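Local coordinates for RNA-binding protein with serine-rich domain 1 (Homo sapiens, PDB 4A8X) that takes part in pre-mRNA splicing as an RNA-binding auxiliary component of the exon junction complex, here represented by its RRM domain, at residues R14-D19 and G70-Q75; M22-T27 and K65-G70; I34-E39 and H44-Y49; V52-P57 and E61-H66. All blocks are in the same frame, centred on the assembly; numbering follows the deposited sequence.

Contact 1: residues R14-D19 and G70-Q75; sequences RNVTKD and GQIDGQ
The side chains of Asn15 and Asp73 cross at about a right angle, and their polar ends meet. Asn15 ND2 donates to Asp73 OD2 over 2.8 Å, with an N-H...O angle of 159°. OD2 is met on its syn side, somewhat off the carboxylate plane, but lies close to the plane of the amide. The amide and carboxylate planes are twisted 55° apart. Asp73 carries CG anti to its backbone N (chi1 -170°), which swings the carboxylate toward Asn15, in the loop ahead of helix 18-26. The same OD2 is hydrogen-bonded to Thr13 OG1, and Asn15 ND2 also bonds the backbone of another protein's chain. Beside this pair, Val16 CG2 meets Ile72 CG2 at 3.7 Å, the two side chains crossing nearly perpendicularly. With alanine in place of Asp73, the Asn15 amide and the Thr13 hydroxyl would probably lose the acceptor they share. Asp73 sits in a type I' turn from Ile72 to Gln75. In the RRM fold, the contact joins the loop after strand 6-10 to this hairpin. Val16 also packs on Ile21, and Ile72 on Ile24 and Phe25, all of helix 18-26, while strand 71-72 pairs antiparallel with a strand of a second partner chain.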
# COMPACT_ATOMS: atom_id res chain seq x y z
N ARG A 14 -1.25 5.08 -1.57
CA ARG A 14 -2.50 5.59 -1.02
C ARG A 14 -2.79 5.13 0.42
O ARG A 14 -3.70 5.64 1.06
CB ARG A 14 -3.63 5.21 -1.99
CG ARG A 14 -5.04 5.65 -1.65
CD ARG A 14 -5.85 5.70 -2.95
NE ARG A 14 -5.40 6.79 -3.81
CZ ARG A 14 -5.68 6.92 -5.10
NH1 ARG A 14 -6.42 6.00 -5.73
NH2 ARG A 14 -5.22 7.96 -5.77
N ASN A 15 -2.06 4.14 0.94
CA ASN A 15 -2.20 3.77 2.34
C ASN A 15 -1.41 4.72 3.29
O ASN A 15 -1.64 4.72 4.50
CB ASN A 15 -1.65 2.34 2.61
CG ASN A 15 -2.51 1.25 2.07
OD1 ASN A 15 -3.74 1.32 2.08
ND2 ASN A 15 -1.87 0.20 1.58
N VAL A 16 -0.43 5.46 2.77
CA VAL A 16 0.50 6.20 3.67
C VAL A 16 -0.13 7.49 4.22
O VAL A 16 -0.59 8.33 3.46
CB VAL A 16 1.84 6.54 2.94
CG1 VAL A 16 2.78 7.35 3.85
CG2 VAL A 16 2.53 5.25 2.46
N THR A 17 -0.15 7.61 5.55
CA THR A 17 -0.70 8.76 6.26
C THR A 17 0.39 9.76 6.64
O THR A 17 1.57 9.42 6.66
CB THR A 17 -1.41 8.35 7.57
OG1 THR A 17 -0.46 7.79 8.50
CG2 THR A 17 -2.54 7.33 7.30
N LYS A 18 -0.03 10.98 6.97
CA LYS A 18 0.88 12.00 7.46
C LYS A 18 1.60 11.51 8.72
O LYS A 18 2.77 11.78 8.88
CB LYS A 18 0.14 13.34 7.74
N ASP A 19 0.90 10.78 9.61
CA ASP A 19 1.51 10.22 10.83
C ASP A 19 2.57 9.15 10.53
O ASP A 19 3.56 9.01 11.26
CB ASP A 19 0.43 9.62 11.76
CG ASP A 19 -0.30 10.70 12.63
OD1 ASP A 19 0.22 11.85 12.75
OD2 ASP A 19 -1.38 10.39 13.20
N GLY A 70 14.60 4.01 -0.74
CA GLY A 70 14.11 3.17 0.35
C GLY A 70 12.68 2.74 -0.01
O GLY A 70 12.19 3.01 -1.13
N GLN A 71 12.03 2.04 0.90
CA GLN A 71 10.69 1.51 0.67
C GLN A 71 9.72 1.92 1.75
O GLN A 71 10.06 1.89 2.92
CB GLN A 71 10.72 -0.02 0.62
CG GLN A 71 11.53 -0.59 -0.53
CD GLN A 71 11.72 -2.08 -0.39
OE1 GLN A 71 10.79 -2.85 -0.60
NE2 GLN A 71 12.93 -2.50 0.01
N ILE A 72 8.49 2.26 1.35
CA ILE A 72 7.40 2.52 2.28
C ILE A 72 6.11 1.86 1.75
O ILE A 72 5.74 2.06 0.58
CB ILE A 72 7.16 4.03 2.52
CG1 ILE A 72 8.43 4.77 3.01
CG2 ILE A 72 5.96 4.22 3.52
CD1 ILE A 72 8.24 6.30 3.34
N ASP A 73 5.48 1.07 2.60
CA ASP A 73 4.31 0.25 2.26
C ASP A 73 4.48 -0.52 0.96
O ASP A 73 3.59 -0.48 0.09
CB ASP A 73 3.04 1.11 2.18
CG ASP A 73 1.79 0.28 2.06
OD1 ASP A 73 1.75 -0.85 2.62
OD2 ASP A 73 0.83 0.76 1.40
N GLY A 74 5.62 -1.19 0.80
CA GLY A 74 5.84 -2.13 -0.28
C GLY A 74 6.21 -1.49 -1.59
O GLY A 74 6.23 -2.14 -2.62
N GLN A 75 6.48 -0.19 -1.56
CA GLN A 75 6.79 0.56 -2.76
C GLN A 75 8.08 1.37 -2.57
O GLN A 75 8.30 2.01 -1.53
CB GLN A 75 5.61 1.50 -3.11
CG GLN A 75 5.77 2.21 -4.44
CD GLN A 75 4.43 2.62 -4.99
OE1 GLN A 75 3.69 1.78 -5.54
NE2 GLN A 75 4.07 3.89 -4.79

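Contact 2: residues M22-T27 and K65-G70; sequences MEIFST and KHMDGG
Phe25 and Met67 mark the closest approach of the two backbones, with their CA atoms 8.8 Å apart. They lie near the ends of the two helices that pack on one side of the sheet in the RRM fold. Met67 makes both side-chain contacts from its helix. Its CB sits 3.9 Å from Phe25 CE1, and its CG is almost as close to the same ring atom. The approach to the ring is oblique. Beyond CG the methionine chain folds twice, with chi2 -59° and chi3 -82°. This bend carries the methyl CE round to Ile24, where it lies 4.1 Å from CG2. The Ile24 and Met67 side chains cross at about a right angle. All three side chains are buried. Ile72 touches each of them from strand 71-72, and Ile77 of strand 75-82 packs on Phe25 and Met67.

After Met67 the chain leaves its helix through a type II turn that ends at Gly70. A side-chain carbon on Gly70 would run into Met67 SD, so the folded methionine probably needs the room that Gly70 leaves. Glu23 of helix 18-26 serves another partner: both its carboxylate oxygens bond to the backbone of another protein's chain. Nearby, two hydroxyls bond back to carbonyls. Ser26 OG donates to Met22 O over 2.7 Å. Ser26 N reaches that oxygen from the opposite face. Thr27 OG1 donates to Ile24 O, also over 2.7 Å, but from the same face as Thr27 N.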
# COMPACT_ATOMS: atom_id res chain seq x y z
N MET A 22 5.62 11.10 9.66
CA MET A 22 6.21 11.68 10.88
C MET A 22 7.01 10.61 11.60
O MET A 22 8.18 10.83 11.98
CB MET A 22 5.09 12.22 11.79
CG MET A 22 5.59 12.77 13.19
SD MET A 22 6.70 14.22 13.06
CE MET A 22 7.13 14.45 14.80
N GLU A 23 6.39 9.45 11.81
CA GLU A 23 7.03 8.33 12.51
C GLU A 23 8.30 7.84 11.77
O GLU A 23 9.37 7.65 12.38
CB GLU A 23 6.03 7.19 12.70
CG GLU A 23 6.60 6.01 13.39
CD GLU A 23 5.61 4.88 13.59
OE1 GLU A 23 4.39 5.09 13.41
OE2 GLU A 23 6.06 3.80 13.96
N ILE A 24 8.21 7.66 10.45
CA ILE A 24 9.31 7.08 9.72
C ILE A 24 10.51 8.06 9.66
O ILE A 24 11.65 7.68 9.90
CB ILE A 24 8.84 6.68 8.28
CG1 ILE A 24 7.95 5.43 8.35
CG2 ILE A 24 10.01 6.48 7.37
CD1 ILE A 24 7.17 5.16 7.04
N PHE A 25 10.26 9.31 9.30
CA PHE A 25 11.35 10.23 9.03
C PHE A 25 11.94 10.85 10.30
O PHE A 25 13.07 11.36 10.31
CB PHE A 25 10.88 11.25 7.99
CG PHE A 25 10.93 10.68 6.60
CD1 PHE A 25 12.09 10.73 5.88
CD2 PHE A 25 9.83 10.01 6.07
CE1 PHE A 25 12.17 10.13 4.61
CE2 PHE A 25 9.91 9.40 4.81
CZ PHE A 25 11.10 9.48 4.09
N SER A 26 11.20 10.75 11.38
CA SER A 26 11.71 11.16 12.69
C SER A 26 12.88 10.27 13.08
O SER A 26 13.73 10.66 13.90
CB SER A 26 10.61 11.11 13.74
OG SER A 26 9.76 12.24 13.61
N THR A 27 12.94 9.08 12.50
CA THR A 27 14.13 8.22 12.61
C THR A 27 15.42 9.01 12.31
O THR A 27 16.48 8.66 12.84
CB THR A 27 14.07 6.98 11.62
OG1 THR A 27 12.88 6.23 11.85
CG2 THR A 27 15.27 6.02 11.84
N LYS A 65 20.15 10.13 2.38
CA LYS A 65 21.09 9.01 2.39
C LYS A 65 20.39 7.62 2.58
O LYS A 65 20.62 6.70 1.78
CB LYS A 65 22.13 9.29 3.49
CG LYS A 65 23.33 8.40 3.53
CD LYS A 65 24.35 8.84 4.61
CE LYS A 65 25.20 7.66 5.07
NZ LYS A 65 26.14 7.97 6.18
N HIS A 66 19.53 7.50 3.60
CA HIS A 66 18.86 6.24 3.93
C HIS A 66 17.56 5.96 3.18
O HIS A 66 17.13 4.81 3.11
CB HIS A 66 18.59 6.15 5.44
CG HIS A 66 19.84 6.10 6.26
ND1 HIS A 66 20.74 7.15 6.30
CD2 HIS A 66 20.37 5.12 7.02
CE1 HIS A 66 21.77 6.82 7.07
NE2 HIS A 66 21.56 5.59 7.52
N MET A 67 16.90 6.97 2.64
CA MET A 67 15.54 6.75 2.13
C MET A 67 15.27 7.10 0.66
O MET A 67 14.21 6.79 0.15
CB MET A 67 14.52 7.46 3.03
CG MET A 67 14.28 6.73 4.35
SD MET A 67 13.67 5.02 4.23
CE MET A 67 11.89 5.28 3.97
N ASP A 68 16.22 7.72 -0.04
CA ASP A 68 16.04 7.93 -1.46
C ASP A 68 16.29 6.58 -2.10
O ASP A 68 17.42 6.09 -2.07
CB ASP A 68 16.98 8.96 -2.03
CG ASP A 68 16.78 9.14 -3.51
OD1 ASP A 68 15.62 9.20 -3.98
OD2 ASP A 68 17.78 9.23 -4.22
N GLY A 69 15.25 5.92 -2.58
CA GLY A 69 15.39 4.52 -2.97
C GLY A 69 15.01 3.51 -1.91
O GLY A 69 15.07 2.30 -2.15
N GLY A 70 14.60 4.01 -0.74
CA GLY A 70 14.11 3.17 0.35
C GLY A 70 12.68 2.74 -0.01
O GLY A 70 12.19 3.01 -1.13

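Contact 3: residues I34-E39 and H44-Y49; sequences IDMPVE and HLSKGY
The far end of the beta hairpin formed by strands 31-39 and 46-54 is held here. Lys47, Gly48 and Tyr49, in the broken start of strand 46-54, begin a sequence that matches the RNP1 motif of RRMs. Val38 and Ser46 form an antiparallel non-hydrogen-bonded pair, with CA atoms 4.0 Å apart. Backbone bonds flank it: Glu39 N gives to Leu45 O at 2.8 Å, and Lys47 N gives to Pro37 O at 3.1 Å. The Lys47 side chain reaches back across the hairpin and bends at its last torsion (chi4 82°). This puts NZ 2.8 Å from Val38 O, above the carbonyl plane. Ser46 OG accepts from Gly48 N in an ST turn.

Toward Tyr49 the strands part, and water 1 sits between them. It donates to Tyr49 O and accepts from Lys47 N; its approach to Pro37 O is unusually short, so that bond is doubtful. Water 2 links Glu39 OE2 to Ser46 O. The Tyr49 ring lies obliquely against Pro37, with CE1 3.7 Å from Pro37 CD and OH 3.6 Å from Pro37 CG. The two side chains cross at about a right angle. Exchanging Tyr49 for a serine would probably leave the proline ring without its aromatic neighbour and open a gap beside it. Across the sheet, the Tyr49 ring also meets His8 of strand 6-10. Met36 reaches another layer, packing on Lys18 and Ile21 of helix 18-26, while Leu45 touches Arg14 in the loop before that helix.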
# COMPACT_ATOMS: atom_id res chain seq x y z
N ILE A 34 5.77 19.44 8.30
CA ILE A 34 5.38 18.49 7.26
C ILE A 34 4.24 19.06 6.41
O ILE A 34 3.32 19.72 6.92
CB ILE A 34 4.92 17.14 7.82
CG1 ILE A 34 5.99 16.54 8.74
CG2 ILE A 34 4.64 16.17 6.68
CD1 ILE A 34 5.75 15.09 9.07
N ASP A 35 4.31 18.81 5.10
CA ASP A 35 3.22 19.21 4.21
C ASP A 35 2.88 18.05 3.28
O ASP A 35 3.71 17.65 2.44
CB ASP A 35 3.64 20.43 3.40
CG ASP A 35 2.57 20.89 2.40
OD1 ASP A 35 1.38 20.51 2.56
OD2 ASP A 35 2.91 21.64 1.47
N MET A 36 1.69 17.48 3.46
CA MET A 36 1.23 16.34 2.70
C MET A 36 -0.15 16.68 2.06
O MET A 36 -1.21 16.41 2.63
CB MET A 36 1.15 15.13 3.62
CG MET A 36 0.89 13.80 2.95
SD MET A 36 1.58 12.45 3.97
CE MET A 36 0.99 11.04 3.07
N PRO A 37 -0.13 17.28 0.86
CA PRO A 37 -1.37 17.79 0.27
C PRO A 37 -2.33 16.64 -0.07
O PRO A 37 -1.90 15.52 -0.37
CB PRO A 37 -0.89 18.49 -1.00
CG PRO A 37 0.58 18.77 -0.77
CD PRO A 37 1.05 17.62 0.06
N VAL A 38 -3.62 16.95 -0.01
CA VAL A 38 -4.67 15.96 -0.23
C VAL A 38 -5.39 16.24 -1.54
O VAL A 38 -5.33 17.34 -2.05
CB VAL A 38 -5.74 16.03 0.89
CG1 VAL A 38 -5.08 15.84 2.23
CG2 VAL A 38 -6.50 17.37 0.84
N GLU A 39 -6.07 15.23 -2.06
CA GLU A 39 -6.86 15.40 -3.28
C GLU A 39 -8.01 16.41 -3.02
O GLU A 39 -8.83 16.21 -2.12
CB GLU A 39 -7.38 14.05 -3.78
CG GLU A 39 -6.28 13.13 -4.33
CD GLU A 39 -5.79 13.56 -5.71
OE1 GLU A 39 -6.38 14.50 -6.27
OE2 GLU A 39 -4.82 12.96 -6.22
N HIS A 44 -9.82 12.75 1.68
CA HIS A 44 -9.36 11.65 2.53
C HIS A 44 -8.11 10.98 1.93
O HIS A 44 -7.50 10.11 2.57
CB HIS A 44 -10.49 10.63 2.77
CG HIS A 44 -10.87 9.82 1.57
ND1 HIS A 44 -11.73 10.28 0.60
CD2 HIS A 44 -10.53 8.57 1.20
CE1 HIS A 44 -11.89 9.35 -0.33
NE2 HIS A 44 -11.16 8.30 0.01
N LEU A 45 -7.75 11.39 0.72
CA LEU A 45 -6.66 10.81 -0.03
C LEU A 45 -5.54 11.82 -0.23
O LEU A 45 -5.79 12.99 -0.48
CB LEU A 45 -7.13 10.34 -1.40
CG LEU A 45 -8.22 9.26 -1.41
CD1 LEU A 45 -8.57 8.91 -2.83
CD2 LEU A 45 -7.75 8.03 -0.66
N SER A 46 -4.31 11.36 -0.15
CA SER A 46 -3.15 12.22 -0.40
C SER A 46 -2.90 12.28 -1.90
O SER A 46 -3.50 11.52 -2.67
CB SER A 46 -1.91 11.67 0.32
OG SER A 46 -1.33 10.64 -0.47
N LYS A 47 -2.02 13.18 -2.33
CA LYS A 47 -1.55 13.21 -3.70
C LYS A 47 -0.31 12.35 -3.95
O LYS A 47 0.26 12.37 -5.04
CB LYS A 47 -1.24 14.66 -4.09
CG LYS A 47 -2.47 15.55 -4.20
CD LYS A 47 -2.07 16.86 -4.87
CE LYS A 47 -3.23 17.83 -5.05
NZ LYS A 47 -3.51 18.61 -3.80
N GLY A 48 0.13 11.60 -2.94
CA GLY A 48 1.21 10.65 -3.15
C GLY A 48 2.60 11.20 -2.90
O GLY A 48 3.59 10.59 -3.29
N TYR A 49 2.68 12.36 -2.25
CA TYR A 49 3.96 12.92 -1.88
C TYR A 49 3.87 13.76 -0.59
O TYR A 49 2.77 14.10 -0.15
CB TYR A 49 4.51 13.74 -3.02
CG TYR A 49 3.75 15.00 -3.33
CD1 TYR A 49 3.98 16.17 -2.62
CD2 TYR A 49 2.78 15.01 -4.33
CE1 TYR A 49 3.27 17.34 -2.92
CE2 TYR A 49 2.07 16.16 -4.64
CZ TYR A 49 2.32 17.33 -3.93
OH TYR A 49 1.60 18.45 -4.24
O HOH W 1 0.22 14.37 -0.92
O HOH W 2 -3.93 10.57 -5.15

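Contact 4: residues V52-P57 and E61-H66; sequences VEFENP and EKALKH
The ring of Phe54 receives the methyl of Ala63 obliquely, with CB 3.8 Å from both CE2 and CZ. On one face of the same ring, Val52 CG1 stands 3.8 Å above the plane, shifted toward the rim. Phe54 has CG anti to its carbonyl carbon (chi1 -68°), and the ring extends from strand 46-54 under helix 57-67. Glu59 and Ala60 of that helix also touch the ring, as does Ile31 of the neighbouring strand.

A second link runs through the backbone at the start of the helix. Glu61 N donates to Pro57 O over 2.9 Å, nearly straight at 171°. It is a regular helical bond, four residues apart. Glu61 CB also comes 3.4 Å from this oxygen. Just before Pro57, the side chain of Asn56 caps the helix, and Asn56 N bonds to Glu59 OE1, consistent with a capping box.

Farther along the helix, His66 ND1 donates to Lys62 O over 2.8 Å. His66 N reaches the same oxygen from the opposite face of its plane, so that carbonyl accepts twice. This fixes the imidazole against its own helix, where it also meets the ring of Tyr28. Lys62 is a known acetylation site and is unmodified here. Strand, capped turn and helix together form the beta-alpha step of the second beta-alpha-beta unit of an RRM, with Phe54 directed into the layer between sheet and helices.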
# COMPACT_ATOMS: atom_id res chain seq x y z
N VAL A 52 9.11 17.23 3.93
CA VAL A 52 9.53 17.16 5.33
C VAL A 52 10.71 18.11 5.56
O VAL A 52 11.72 18.06 4.86
CB VAL A 52 9.89 15.70 5.72
CG1 VAL A 52 10.39 15.65 7.15
CG2 VAL A 52 8.65 14.78 5.56
N GLU A 53 10.57 19.00 6.54
CA GLU A 53 11.65 19.94 6.87
C GLU A 53 12.23 19.58 8.22
O GLU A 53 11.49 19.50 9.20
CB GLU A 53 11.14 21.38 6.87
CG GLU A 53 12.20 22.35 7.34
CD GLU A 53 11.81 23.79 7.15
OE1 GLU A 53 11.16 24.35 8.07
OE2 GLU A 53 12.17 24.37 6.10
N PHE A 54 13.54 19.38 8.25
CA PHE A 54 14.24 19.02 9.47
C PHE A 54 14.83 20.27 10.11
O PHE A 54 14.85 21.34 9.51
CB PHE A 54 15.35 18.02 9.19
CG PHE A 54 14.85 16.67 8.76
CD1 PHE A 54 14.49 15.71 9.72
CD2 PHE A 54 14.73 16.35 7.41
CE1 PHE A 54 14.03 14.46 9.34
CE2 PHE A 54 14.24 15.10 7.00
CZ PHE A 54 13.89 14.14 7.98
N GLU A 55 15.31 20.10 11.34
CA GLU A 55 15.92 21.18 12.09
C GLU A 55 17.30 21.57 11.54
O GLU A 55 17.72 22.74 11.66
CB GLU A 55 16.02 20.75 13.56
CG GLU A 55 16.55 21.81 14.45
CD GLU A 55 16.74 21.36 15.89
OE1 GLU A 55 16.78 20.12 16.17
OE2 GLU A 55 16.85 22.27 16.75
N ASN A 56 18.04 20.61 10.99
CA ASN A 56 19.37 20.96 10.48
C ASN A 56 19.75 20.14 9.26
O ASN A 56 19.20 19.08 9.00
CB ASN A 56 20.44 20.88 11.60
CG ASN A 56 20.83 19.46 11.96
OD1 ASN A 56 21.22 18.69 11.10
ND2 ASN A 56 20.75 19.12 13.25
N PRO A 57 20.65 20.68 8.44
CA PRO A 57 21.03 20.03 7.19
C PRO A 57 21.60 18.63 7.34
O PRO A 57 21.42 17.83 6.43
CB PRO A 57 22.13 20.95 6.63
CG PRO A 57 21.90 22.26 7.29
CD PRO A 57 21.39 21.93 8.66
N GLU A 61 20.28 15.49 5.10
CA GLU A 61 21.26 14.65 4.41
C GLU A 61 21.12 13.17 4.79
O GLU A 61 21.17 12.29 3.93
CB GLU A 61 22.67 15.11 4.80
CG GLU A 61 23.74 14.66 3.88
CD GLU A 61 25.00 15.51 4.05
OE1 GLU A 61 25.05 16.63 3.48
OE2 GLU A 61 25.92 15.09 4.77
N LYS A 62 20.96 12.92 6.08
CA LYS A 62 20.83 11.55 6.60
C LYS A 62 19.59 10.88 6.05
O LYS A 62 19.62 9.69 5.66
CB LYS A 62 20.75 11.53 8.11
CG LYS A 62 21.03 10.14 8.72
CD LYS A 62 20.98 10.15 10.25
CE LYS A 62 20.99 8.72 10.81
NZ LYS A 62 21.07 8.69 12.32
N ALA A 63 18.50 11.63 6.05
CA ALA A 63 17.23 11.09 5.52
C ALA A 63 17.37 10.75 4.05
O ALA A 63 16.91 9.70 3.60
CB ALA A 63 16.11 12.07 5.72
N LEU A 64 17.97 11.65 3.30
CA LEU A 64 18.17 11.42 1.87
C LEU A 64 19.06 10.20 1.62
O LEU A 64 18.78 9.38 0.76
CB LEU A 64 18.81 12.65 1.23
CG LEU A 64 17.97 13.95 1.19
CD1 LEU A 64 18.80 15.13 0.71
CD2 LEU A 64 16.76 13.78 0.27
N LYS A 65 20.15 10.13 2.38
CA LYS A 65 21.09 9.01 2.39
C LYS A 65 20.39 7.62 2.58
O LYS A 65 20.62 6.70 1.78
CB LYS A 65 22.13 9.29 3.49
CG LYS A 65 23.33 8.40 3.53
CD LYS A 65 24.35 8.84 4.61
CE LYS A 65 25.20 7.66 5.07
NZ LYS A 65 26.14 7.97 6.18
N HIS A 66 19.53 7.50 3.60
CA HIS A 66 18.86 6.24 3.93
C HIS A 66 17.56 5.96 3.18
O HIS A 66 17.13 4.81 3.11
CB HIS A 66 18.59 6.15 5.44
CG HIS A 66 19.84 6.10 6.26
ND1 HIS A 66 20.74 7.15 6.30
CD2 HIS A 66 20.37 5.12 7.02
CE1 HIS A 66 21.77 6.82 7.07
NE2 HIS A 66 21.56 5.59 7.52

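How the contacts relate
Contacts 1, 2 and 4 follow one hydrophobic layer between sheet and helices. Contacts 2 and 4 lie closest, about 8 Å between centres, and share Lys65 and His66; Phe54 CE1 comes 3.4 Å from Phe25 O. Contacts 1 and 2 have their centres about 11 Å apart and meet where Ile72 CG1 lies 3.6 Å from Met67 CE. Contact 3 stands at the other end of the domain, about 20 Å from contact 4 between centres, although both use strand 46-54. Met36 ties it to contact 1, with CE 3.2 Å from Val16 O. Residues of all four contacts are within reach of other protein chains, consistent with the RRM being required to form the ASAP complex.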